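Local coordinates for protein salt-tolerant glutaminase (Micrococcus luteus, PDB 3AGD) that probably hydrolyses L-glutamine to L-glutamate and ammonium, as a salt-tolerant member of the glutaminase family, at residues G40-T45 against T200-A205; T348-G353 against H389-A394; G333-G338 against A412-I417; V76-A81 against V125-S130. All blocks are in the same frame, centred on the assembly; numbering follows the deposited sequence.

Contact 1: G40-T45 against T200-A205; sequences GIALAT and TVKDLA
Val201, Ala205, Ala42 and Ala44 carry this buried contact between a strand and the start of a helix. Val201 lays CG1 against the strand backbone. That methyl lies 3.1 Å from Ala42 N and 3.4 Å from Ala42 CB, a tight fit. CG1 stands anti to the backbone N of Val201 (chi1 174°), which turns the other methyl, CG2, to Gly40. One turn on, Ala205 CB sits 3.5 Å from Ala42 O and 3.8 Å from Ala44 CB. Ala44 CB in turn rests 3.4 Å from Ala205 O. Small side chains on both sides bring the two axes to 7.0 Å, with their directions 28° apart. Lys202 touches Ala42 CB with its CG and then runs away from the strand, its side chain also touching Leu50 and Cys52 of strand 50-54.

The helix start is fixed by a capping box. Asp203 N donates to Thr200 OG1 at 3.2 Å, and Thr200 N donates to Asp203 OD2 at 2.7 Å. Asp203 OD2 also forms a salt bridge with Arg148. On the other side of the strand, Ile41 and Leu43 meet helix 4-16. Strand 40-44 is thus covered by helices on both faces, as expected of the antiparallel sheet of the beta-lactamase-like glutaminase fold.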
loop_
_atom_site.group_PDB
_atom_site.type_symbol
_atom_site.label_atom_id
_atom_site.label_comp_id
_atom_site.label_asym_id
_atom_site.label_seq_id
_atom_site.Cartn_x
_atom_site.Cartn_y
_atom_site.Cartn_z
ATOM N N GLY A 40 24.401 5.013 10.499
ATOM C CA GLY A 40 24.447 4.496 9.145
ATOM C C GLY A 40 23.067 4.274 8.558
ATOM O O GLY A 40 22.085 4.116 9.289
ATOM N N ILE A 41 22.993 4.251 7.232
ATOM C CA ILE A 41 21.729 4.060 6.543
ATOM C C ILE A 41 21.953 3.364 5.201
ATOM O O ILE A 41 22.985 3.552 4.561
ATOM C CB ILE A 41 21.041 5.418 6.304
ATOM C CG1 ILE A 41 19.641 5.207 5.731
ATOM C CG2 ILE A 41 21.881 6.258 5.352
ATOM C CD1 ILE A 41 18.787 6.448 5.810
ATOM N N ALA A 42 20.981 2.563 4.778
ATOM C CA ALA A 42 21.092 1.848 3.514
ATOM C C ALA A 42 19.722 1.572 2.919
ATOM O O ALA A 42 18.759 1.298 3.644
ATOM C CB ALA A 42 21.837 0.532 3.719
ATOM N N LEU A 43 19.640 1.650 1.596
ATOM C CA LEU A 43 18.400 1.386 0.886
ATOM C C LEU A 43 18.666 0.290 -0.129
ATOM O O LEU A 43 19.627 0.370 -0.887
ATOM C CB LEU A 43 17.914 2.637 0.149
ATOM C CG LEU A 43 17.651 3.926 0.934
ATOM C CD1 LEU A 43 17.097 4.979 -0.019
ATOM C CD2 LEU A 43 16.671 3.670 2.063
ATOM N N ALA A 44 17.823 -0.739 -0.128
ATOM C CA ALA A 44 17.948 -1.845 -1.069
ATOM C C ALA A 44 16.714 -1.785 -1.950
ATOM O O ALA A 44 15.591 -1.869 -1.458
ATOM C CB ALA A 44 18.007 -3.169 -0.331
ATOM N N THR A 45 16.932 -1.633 -3.251
ATOM C CA THR A 45 15.851 -1.527 -4.221
ATOM C C THR A 45 15.524 -2.850 -4.904
ATOM O O THR A 45 16.293 -3.811 -4.826
ATOM C CB THR A 45 16.219 -0.521 -5.316
ATOM O OG1 THR A 45 17.414 -0.960 -5.973
ATOM C CG2 THR A 45 16.457 0.853 -4.719
ATOM N N THR A 200 24.120 -5.676 9.810
ATOM C CA THR A 200 24.555 -4.314 9.546
ATOM C C THR A 200 23.365 -3.617 8.901
ATOM O O THR A 200 22.371 -4.261 8.550
ATOM C CB THR A 200 25.709 -4.265 8.532
ATOM O OG1 THR A 200 25.233 -4.725 7.259
ATOM C CG2 THR A 200 26.870 -5.151 8.987
ATOM N N VAL A 201 23.467 -2.304 8.746
ATOM C CA VAL A 201 22.412 -1.533 8.109
ATOM C C VAL A 201 22.090 -2.145 6.743
ATOM O O VAL A 201 20.922 -2.273 6.363
ATOM C CB VAL A 201 22.859 -0.088 7.887
ATOM C CG1 VAL A 201 21.821 0.656 7.096
ATOM C CG2 VAL A 201 23.090 0.590 9.213
ATOM N N LYS A 202 23.138 -2.516 6.013
ATOM C CA LYS A 202 22.988 -3.104 4.688
ATOM C C LYS A 202 22.225 -4.418 4.739
ATOM O O LYS A 202 21.402 -4.696 3.869
ATOM C CB LYS A 202 24.359 -3.333 4.050
ATOM C CG LYS A 202 25.098 -2.056 3.670
ATOM C CD LYS A 202 26.450 -2.392 3.048
ATOM C CE LYS A 202 27.201 -1.148 2.612
ATOM N NZ LYS A 202 28.519 -1.481 1.983
ATOM N N ASP A 203 22.508 -5.236 5.746
ATOM C CA ASP A 203 21.809 -6.506 5.885
ATOM C C ASP A 203 20.311 -6.248 6.014
ATOM O O ASP A 203 19.502 -6.861 5.313
ATOM C CB ASP A 203 22.289 -7.262 7.125
ATOM C CG ASP A 203 23.704 -7.779 6.988
ATOM O OD1 ASP A 203 24.009 -8.444 5.973
ATOM O OD2 ASP A 203 24.506 -7.529 7.909
ATOM N N LEU A 204 19.948 -5.339 6.913
ATOM C CA LEU A 204 18.543 -5.012 7.138
ATOM C C LEU A 204 17.848 -4.532 5.870
ATOM O O LEU A 204 16.741 -4.968 5.563
ATOM C CB LEU A 204 18.403 -3.942 8.228
ATOM C CG LEU A 204 18.555 -4.405 9.678
ATOM C CD1 LEU A 204 18.307 -3.229 10.607
ATOM C CD2 LEU A 204 17.560 -5.524 9.970
ATOM N N ALA A 205 18.498 -3.631 5.138
ATOM C CA ALA A 205 17.927 -3.100 3.906
ATOM C C ALA A 205 17.552 -4.231 2.950
ATOM O O ALA A 205 16.436 -4.281 2.434
ATOM C CB ALA A 205 18.924 -2.151 3.232
#

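Contact 2: T348-G353 against H389-A394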
loop_
_atom_site.group_PDB
_atom_site.type_symbol
_atom_site.label_atom_id
_atom_site.label_comp_id
_atom_site.label_asym_id
_atom_site.label_seq_id
_atom_site.Cartn_x
_atom_site.Cartn_y
_atom_site.Cartn_z
ATOM N N THR A 348 -10.720 -5.274 -25.394
ATOM C CA THR A 348 -12.116 -4.909 -25.601
ATOM C C THR A 348 -12.250 -3.685 -26.502
ATOM O O THR A 348 -13.136 -3.628 -27.359
ATOM C CB THR A 348 -12.823 -4.619 -24.256
ATOM O OG1 THR A 348 -12.963 -5.840 -23.523
ATOM C CG2 THR A 348 -14.205 -4.034 -24.489
ATOM N N ASP A 349 -11.363 -2.712 -26.301
ATOM C CA ASP A 349 -11.377 -1.481 -27.074
ATOM C C ASP A 349 -11.139 -1.684 -28.574
ATOM O O ASP A 349 -11.353 -0.764 -29.367
ATOM C CB ASP A 349 -10.339 -0.499 -26.517
ATOM C CG ASP A 349 -10.818 0.221 -25.254
ATOM O OD1 ASP A 349 -10.051 1.048 -24.720
ATOM O OD2 ASP A 349 -11.952 -0.031 -24.793
ATOM N N LEU A 350 -10.696 -2.875 -28.968
ATOM C CA LEU A 350 -10.455 -3.139 -30.386
ATOM C C LEU A 350 -11.764 -3.219 -31.179
ATOM O O LEU A 350 -11.754 -3.146 -32.405
ATOM C CB LEU A 350 -9.656 -4.433 -30.572
ATOM C CG LEU A 350 -8.200 -4.439 -30.101
ATOM C CD1 LEU A 350 -7.595 -5.814 -30.362
ATOM C CD2 LEU A 350 -7.409 -3.357 -30.827
ATOM N N ARG A 351 -12.881 -3.378 -30.472
ATOM C CA ARG A 351 -14.199 -3.448 -31.102
ATOM C C ARG A 351 -14.385 -4.591 -32.098
ATOM O O ARG A 351 -15.049 -4.411 -33.116
ATOM C CB ARG A 351 -14.504 -2.136 -31.833
ATOM C CG ARG A 351 -14.481 -0.904 -30.964
ATOM C CD ARG A 351 -15.405 -1.074 -29.788
ATOM N NE ARG A 351 -15.406 0.103 -28.929
ATOM C CZ ARG A 351 -15.783 0.089 -27.655
ATOM N NH1 ARG A 351 -15.755 1.205 -26.943
ATOM N NH2 ARG A 351 -16.175 -1.047 -27.094
ATOM N N THR A 352 -13.819 -5.759 -31.816
ATOM C CA THR A 352 -13.953 -6.881 -32.736
ATOM C C THR A 352 -15.291 -7.593 -32.570
ATOM O O THR A 352 -15.613 -8.505 -33.333
ATOM C CB THR A 352 -12.822 -7.911 -32.534
ATOM O OG1 THR A 352 -12.930 -8.492 -31.229
ATOM C CG2 THR A 352 -11.461 -7.244 -32.678
ATOM N N GLY A 353 -16.070 -7.172 -31.577
ATOM C CA GLY A 353 -17.358 -7.799 -31.324
ATOM C C GLY A 353 -18.467 -7.383 -32.275
ATOM O O GLY A 353 -18.499 -6.245 -32.745
ATOM N N HIS A 389 -4.994 3.302 -24.684
ATOM C CA HIS A 389 -5.797 4.108 -25.590
ATOM C C HIS A 389 -5.489 3.870 -27.061
ATOM O O HIS A 389 -6.318 4.167 -27.922
ATOM C CB HIS A 389 -5.621 5.597 -25.269
ATOM C CG HIS A 389 -4.256 6.131 -25.582
ATOM N ND1 HIS A 389 -3.150 5.856 -24.806
ATOM C CD2 HIS A 389 -3.820 6.924 -26.590
ATOM C CE1 HIS A 389 -2.093 6.458 -25.321
ATOM N NE2 HIS A 389 -2.472 7.112 -26.404
ATOM N N GLU A 390 -4.306 3.342 -27.356
ATOM C CA GLU A 390 -3.942 3.097 -28.746
ATOM C C GLU A 390 -4.832 2.018 -29.374
ATOM O O GLU A 390 -4.926 1.921 -30.599
ATOM C CB GLU A 390 -2.461 2.709 -28.857
ATOM C CG GLU A 390 -1.513 3.704 -28.190
ATOM C CD GLU A 390 -0.050 3.470 -28.544
ATOM O OE1 GLU A 390 0.335 2.303 -28.762
ATOM O OE2 GLU A 390 0.722 4.454 -28.589
ATOM N N ALA A 391 -5.491 1.218 -28.539
ATOM C CA ALA A 391 -6.377 0.167 -29.042
ATOM C C ALA A 391 -7.598 0.811 -29.687
ATOM O O ALA A 391 -8.017 0.421 -30.776
ATOM C CB ALA A 391 -6.813 -0.757 -27.911
ATOM N N ALA A 392 -8.163 1.803 -29.007
ATOM C CA ALA A 392 -9.327 2.504 -29.526
ATOM C C ALA A 392 -8.948 3.187 -30.835
ATOM O O ALA A 392 -9.727 3.202 -31.788
ATOM C CB ALA A 392 -9.815 3.534 -28.511
ATOM N N ALA A 393 -7.742 3.745 -30.872
ATOM C CA ALA A 393 -7.245 4.429 -32.059
ATOM C C ALA A 393 -7.051 3.434 -33.195
ATOM O O ALA A 393 -7.229 3.778 -34.364
ATOM C CB ALA A 393 -5.927 5.131 -31.745
ATOM N N ALA A 394 -6.682 2.203 -32.843
ATOM C CA ALA A 394 -6.468 1.142 -33.828
ATOM C C ALA A 394 -7.802 0.712 -34.439
ATOM O O ALA A 394 -7.882 0.402 -35.626
ATOM C CB ALA A 394 -5.783 -0.058 -33.174
HETATM O O HOH W 1 -8.103 2.030 -26.065
#
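Asp349 has CG anti to its carbonyl carbon (chi1 -79°), which carries the carboxylate to a water lying between the two segments. Leu350 adopts a similar first torsion (chi1 -68°). Its side chain sets off away from helix 389-395, but CD2 comes back to it. There CD2 lies 3.8 Å from Ala391 O and 4.0 Å from Ala391 CB, with Ala394 CB a little farther at 4.4 Å. Ala391 CB is shared by both residues, since Asp349 CB also meets it at 3.8 Å. The short alanine side chains let the backbones come close, and Asp349 O rests 3.8 Å from Ala392 CA.

The contact joins the end of helix 337-349 to helix 389-395 within the STAS region. Arg351, with positive phi, is the first residue to depart from helical backbone angles. Leu350 also packs on Ile404.

The polar link is indirect. The water donates to Asp349 OD1 at 2.6 Å and accepts from Ala392 N at 3.0 Å. The same N-H also gives a weak bond to His389 O, so the water is a second acceptor. Asp349 OD1 has a stronger partner as well, a salt bridge to Arg49 of the second subunit. That arginine probably favours the charged form of the carboxylate.

Contact 3: G333-G338 against A412-I417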
loop_
_atom_site.group_PDB
_atom_site.type_symbol
_atom_site.label_atom_id
_atom_site.label_comp_id
_atom_site.label_asym_id
_atom_site.label_seq_id
_atom_site.Cartn_x
_atom_site.Cartn_y
_atom_site.Cartn_z
ATOM N N GLY A 333 6.214 -5.050 -18.228
ATOM C CA GLY A 333 6.145 -4.879 -16.782
ATOM C C GLY A 333 5.748 -6.078 -15.942
ATOM O O GLY A 333 5.628 -7.200 -16.439
ATOM N N VAL A 334 5.563 -5.832 -14.647
ATOM C CA VAL A 334 5.147 -6.867 -13.705
ATOM C C VAL A 334 3.625 -6.855 -13.731
ATOM O O VAL A 334 2.993 -5.957 -13.172
ATOM C CB VAL A 334 5.640 -6.550 -12.276
ATOM C CG1 VAL A 334 4.964 -7.464 -11.266
ATOM C CG2 VAL A 334 7.151 -6.711 -12.213
ATOM N N ILE A 335 3.038 -7.858 -14.373
ATOM C CA ILE A 335 1.596 -7.908 -14.513
ATOM C C ILE A 335 0.820 -8.727 -13.492
ATOM O O ILE A 335 1.028 -9.930 -13.337
ATOM C CB ILE A 335 1.218 -8.388 -15.931
ATOM C CG1 ILE A 335 1.811 -7.426 -16.964
ATOM C CG2 ILE A 335 -0.302 -8.452 -16.083
ATOM C CD1 ILE A 335 1.541 -7.824 -18.405
ATOM N N ARG A 336 -0.086 -8.042 -12.804
ATOM C CA ARG A 336 -0.961 -8.647 -11.813
ATOM C C ARG A 336 -2.355 -8.136 -12.166
ATOM O O ARG A 336 -2.606 -7.807 -13.326
ATOM C CB ARG A 336 -0.539 -8.217 -10.407
ATOM C CG ARG A 336 0.862 -8.715 -10.038
ATOM C CD ARG A 336 1.418 -8.038 -8.795
ATOM N NE ARG A 336 1.247 -8.815 -7.569
ATOM C CZ ARG A 336 0.075 -9.150 -7.042
ATOM N NH1 ARG A 336 -1.044 -8.780 -7.639
ATOM N NH2 ARG A 336 0.021 -9.838 -5.909
ATOM N N PHE A 337 -3.263 -8.055 -11.201
ATOM C CA PHE A 337 -4.606 -7.581 -11.519
ATOM C C PHE A 337 -4.614 -6.256 -12.276
ATOM O O PHE A 337 -5.226 -6.146 -13.336
ATOM C CB PHE A 337 -5.455 -7.403 -10.264
ATOM C CG PHE A 337 -6.830 -6.870 -10.557
ATOM C CD1 PHE A 337 -7.846 -7.724 -10.985
ATOM C CD2 PHE A 337 -7.090 -5.505 -10.483
ATOM C CE1 PHE A 337 -9.103 -7.220 -11.337
ATOM C CE2 PHE A 337 -8.344 -4.992 -10.835
ATOM C CZ PHE A 337 -9.350 -5.852 -11.262
ATOM N N GLY A 338 -3.941 -5.255 -11.712
ATOM C CA GLY A 338 -3.893 -3.936 -12.317
ATOM C C GLY A 338 -3.549 -3.878 -13.792
ATOM O O GLY A 338 -4.250 -3.231 -14.576
ATOM N N ALA A 412 7.271 -10.430 -24.747
ATOM C CA ALA A 412 8.719 -10.365 -24.554
ATOM C C ALA A 412 9.153 -9.346 -23.503
ATOM O O ALA A 412 10.090 -9.598 -22.742
ATOM C CB ALA A 412 9.415 -10.067 -25.883
ATOM N N ARG A 413 8.477 -8.201 -23.457
ATOM C CA ARG A 413 8.821 -7.152 -22.498
ATOM C C ARG A 413 8.181 -7.362 -21.128
ATOM O O ARG A 413 8.441 -6.603 -20.194
ATOM C CB ARG A 413 8.411 -5.781 -23.041
ATOM C CG ARG A 413 9.195 -5.314 -24.260
ATOM C CD ARG A 413 10.565 -4.803 -23.879
ATOM N NE ARG A 413 11.309 -4.323 -25.042
ATOM C CZ ARG A 413 12.472 -3.683 -24.969
ATOM N NH1 ARG A 413 13.023 -3.446 -23.788
ATOM N NH2 ARG A 413 13.089 -3.286 -26.075
ATOM N N VAL A 414 7.334 -8.375 -21.002
ATOM C CA VAL A 414 6.703 -8.645 -19.720
ATOM C C VAL A 414 7.730 -9.329 -18.821
ATOM O O VAL A 414 8.325 -10.338 -19.205
ATOM C CB VAL A 414 5.465 -9.555 -19.880
ATOM C CG1 VAL A 414 4.915 -9.935 -18.510
ATOM C CG2 VAL A 414 4.395 -8.832 -20.683
ATOM N N ASP A 415 7.949 -8.769 -17.636
ATOM C CA ASP A 415 8.910 -9.329 -16.696
ATOM C C ASP A 415 8.360 -10.586 -16.035
ATOM O O ASP A 415 9.070 -11.579 -15.882
ATOM C CB ASP A 415 9.283 -8.286 -15.643
ATOM C CG ASP A 415 10.047 -7.120 -16.235
ATOM O OD1 ASP A 415 11.014 -7.373 -16.986
ATOM O OD2 ASP A 415 9.690 -5.957 -15.955
ATOM N N ARG A 416 7.095 -10.534 -15.639
ATOM C CA ARG A 416 6.432 -11.675 -15.025
ATOM C C ARG A 416 4.951 -11.386 -14.844
ATOM O O ARG A 416 4.511 -10.241 -14.943
ATOM C CB ARG A 416 7.086 -12.040 -13.685
ATOM C CG ARG A 416 7.167 -10.926 -12.662
ATOM C CD ARG A 416 8.203 -11.285 -11.609
ATOM N NE ARG A 416 8.268 -10.312 -10.525
ATOM C CZ ARG A 416 7.317 -10.147 -9.613
ATOM N NH1 ARG A 416 6.222 -10.893 -9.655
ATOM N NH2 ARG A 416 7.461 -9.239 -8.657
ATOM N N ILE A 417 4.182 -12.434 -14.589
ATOM C CA ILE A 417 2.747 -12.295 -14.426
ATOM C C ILE A 417 2.278 -13.267 -13.353
ATOM O O ILE A 417 2.771 -14.393 -13.283
ATOM C CB ILE A 417 2.038 -12.604 -15.762
ATOM C CG1 ILE A 417 0.525 -12.438 -15.617
ATOM C CG2 ILE A 417 2.378 -14.019 -16.208
ATOM C CD1 ILE A 417 -0.217 -12.535 -16.933
#
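Ile335 loses the most surface here, and it meets the neighbouring strand through both backbone and side chain. Its N donates to Arg416 O at 2.9 Å, nearly straight onto the carbonyl (C=O...N angle 161°). Its CD1 reaches Val414 CG2 at 3.8 Å, the two side chains crossing at about a right angle. Its CG2 meets Ile417 CG1 at 4.1 Å. Ile335 O also receives a CA-H...O contact from Ile417 CA at 3.1 Å. Val414 and Ile417 lie on the same face of the sheet as Ile335.

Gly333 is gripped through its backbone. Asp415 N donates to Gly333 O at 3.0 Å, but from well above the carbonyl plane. A weak bond runs from Gly333 N to Arg413 O. Gly333 has positive phi, which suits glycine. The strands are parallel, and the register slips by one residue between Gly333 and Val334, a beta bulge. This pairing belongs to the mixed sheet of the STAS region. Just after it, Arg336 takes the N-cap position of helix 337-349.

Val334 lies on the other face, beside Arg416 and pointing the same way. Its CG1 covers the centre of one guanidinium face, 3.9 Å from Arg416 CZ. The arginine chain runs extended from CG to NE alongside Val334, and the turn at chi4 (70°) presents the flat face to CG1. The second subunit packs here: Arg413 forms a salt bridge with Glu390 of that subunit, and Gly384 of that subunit packs on Val334.

Contact 4: V76-A81 against V125-S130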
loop_
_atom_site.group_PDB
_atom_site.type_symbol
_atom_site.label_atom_id
_atom_site.label_comp_id
_atom_site.label_asym_id
_atom_site.label_seq_id
_atom_site.Cartn_x
_atom_site.Cartn_y
_atom_site.Cartn_z
ATOM N N VAL A 76 5.859 -20.191 7.084
ATOM C CA VAL A 76 6.361 -21.114 6.075
ATOM C C VAL A 76 6.402 -22.536 6.630
ATOM O O VAL A 76 5.960 -23.482 5.988
ATOM C CB VAL A 76 7.794 -20.743 5.634
ATOM C CG1 VAL A 76 8.408 -21.891 4.831
ATOM C CG2 VAL A 76 7.763 -19.481 4.795
ATOM N N ASP A 77 6.921 -22.678 7.842
ATOM C CA ASP A 77 7.053 -23.990 8.453
ATOM C C ASP A 77 5.798 -24.688 8.926
ATOM O O ASP A 77 5.659 -25.892 8.737
ATOM C CB ASP A 77 8.030 -23.925 9.627
ATOM C CG ASP A 77 9.432 -23.566 9.191
ATOM O OD1 ASP A 77 9.829 -23.988 8.086
ATOM O OD2 ASP A 77 10.139 -22.877 9.957
ATOM N N ARG A 78 4.882 -23.948 9.539
ATOM C CA ARG A 78 3.678 -24.563 10.088
ATOM C C ARG A 78 2.365 -24.244 9.383
ATOM O O ARG A 78 1.352 -24.884 9.652
ATOM C CB ARG A 78 3.568 -24.190 11.570
ATOM C CG ARG A 78 4.816 -24.527 12.377
ATOM C CD ARG A 78 4.938 -26.026 12.625
ATOM N NE ARG A 78 4.220 -26.442 13.824
ATOM C CZ ARG A 78 4.586 -26.118 15.060
ATOM N NH1 ARG A 78 5.662 -25.379 15.270
ATOM N NH2 ARG A 78 3.869 -26.531 16.092
ATOM N N GLY A 79 2.380 -23.269 8.480
ATOM C CA GLY A 79 1.154 -22.896 7.794
ATOM C C GLY A 79 0.398 -21.848 8.600
ATOM O O GLY A 79 0.615 -21.707 9.806
ATOM N N PHE A 80 -0.495 -21.117 7.944
ATOM C CA PHE A 80 -1.263 -20.064 8.610
ATOM C C PHE A 80 -2.171 -20.493 9.760
ATOM O O PHE A 80 -2.181 -19.861 10.820
ATOM C CB PHE A 80 -2.098 -19.297 7.582
ATOM C CG PHE A 80 -1.313 -18.298 6.793
ATOM C CD1 PHE A 80 -0.368 -18.712 5.864
ATOM C CD2 PHE A 80 -1.497 -16.934 7.004
ATOM C CE1 PHE A 80 0.391 -17.780 5.152
ATOM C CE2 PHE A 80 -0.745 -15.992 6.299
ATOM C CZ PHE A 80 0.201 -16.415 5.371
ATOM N N ALA A 81 -2.942 -21.555 9.558
ATOM C CA ALA A 81 -3.861 -22.013 10.594
ATOM C C ALA A 81 -3.161 -22.287 11.919
ATOM O O ALA A 81 -3.617 -21.848 12.979
ATOM C CB ALA A 81 -4.603 -23.261 10.120
ATOM N N VAL A 125 10.011 -24.671 13.774
ATOM C CA VAL A 125 10.251 -25.775 12.844
ATOM C C VAL A 125 9.109 -26.780 12.736
ATOM O O VAL A 125 8.718 -27.178 11.640
ATOM C CB VAL A 125 11.548 -26.524 13.231
ATOM C CG1 VAL A 125 11.765 -27.726 12.325
ATOM C CG2 VAL A 125 12.725 -25.576 13.136
ATOM N N GLY A 126 8.585 -27.187 13.883
ATOM C CA GLY A 126 7.506 -28.152 13.911
ATOM C C GLY A 126 7.123 -28.430 15.351
ATOM O O GLY A 126 7.748 -27.894 16.267
ATOM N N PRO A 127 6.113 -29.278 15.586
ATOM C CA PRO A 127 5.626 -29.639 16.920
ATOM C C PRO A 127 6.673 -30.232 17.851
ATOM O O PRO A 127 6.692 -29.928 19.044
ATOM C CB PRO A 127 4.523 -30.658 16.625
ATOM C CG PRO A 127 4.069 -30.296 15.246
ATOM C CD PRO A 127 5.359 -29.997 14.545
ATOM N N GLU A 128 7.540 -31.079 17.304
ATOM C CA GLU A 128 8.553 -31.757 18.106
ATOM C C GLU A 128 9.988 -31.282 17.919
ATOM O O GLU A 128 10.915 -31.980 18.320
ATOM C CB GLU A 128 8.501 -33.262 17.820
ATOM C CG GLU A 128 7.099 -33.861 17.836
ATOM C CD GLU A 128 6.458 -33.827 19.210
ATOM O OE1 GLU A 128 5.268 -34.193 19.320
ATOM O OE2 GLU A 128 7.143 -33.441 20.182
ATOM N N ALA A 129 10.189 -30.112 17.324
ATOM C CA ALA A 129 11.547 -29.629 17.104
ATOM C C ALA A 129 12.271 -29.331 18.405
ATOM O O ALA A 129 11.647 -29.018 19.418
ATOM C CB ALA A 129 11.534 -28.386 16.219
ATOM N N SER A 130 13.594 -29.427 18.372
ATOM C CA SER A 130 14.403 -29.160 19.553
ATOM C C SER A 130 14.786 -27.686 19.624
ATOM O O SER A 130 14.659 -26.945 18.645
ATOM C CB SER A 130 15.679 -30.003 19.530
ATOM O OG SER A 130 16.520 -29.605 18.458
#
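Arg78 lays one face of its guanidinium over the peptide bond between Gly126 and Pro127, the two planes nearly parallel. This flat contact dominates the interface. Arg78 CZ lies 3.4 Å from Gly126 C and 3.5 Å from Pro127 N, both over the centre of one guanidinium face. The side chain is folded to get there, with chi2 -74° and chi3 -87°.

Van der Waals contacts flank it. Arg78 CD rests 3.6 Å from Gly126 CA. The proline ring slides past the arginine in the opposite direction, with Pro127 CD 3.8 Å from Arg78 NE. Asp77 adds a lighter touch, its CB lying 3.9 Å from Val125 O.

The contact sets the C-terminal end of helix 67-78 against the loop between helices 114-123 and 131-146, on the surface of the glutaminase domain. Gly79, with positive phi, ends the first helix and stands at the N-cap position of helix 80-84. In the loop, Gly126 to Ala129 form a type I beta turn.

The polar bonds reach past the two segments. Arg78 NH1 gives a weak hydrogen bond to Leu123 O. Gly126 O instead accepts from Arg134 NH1. Asp77 OD2 forms a salt bridge with Arg137 NE, which ties helix 67-78 to helix 131-146.

How the contacts relate
Contacts 1 and 4 lie in the glutaminase region, and contacts 2 and 3 in the STAS region. Contact 4 is nested inside the chain loop closed by contact 1; their centres are 30 Å apart. Contact 2 is nested in the loop closed by contact 3, with 21 Å between centres, and both use helix 337-349. Contacts 1 and 3 come within about 11 Å at their nearest atoms without touching. Contacts 2 and 4 are farthest apart, with centres 51 Å apart. Contacts 1, 2 and 3 touch the second subunit; contact 4 does not. All four lie away from the L-glutamate site, which includes Ser64 and Tyr191.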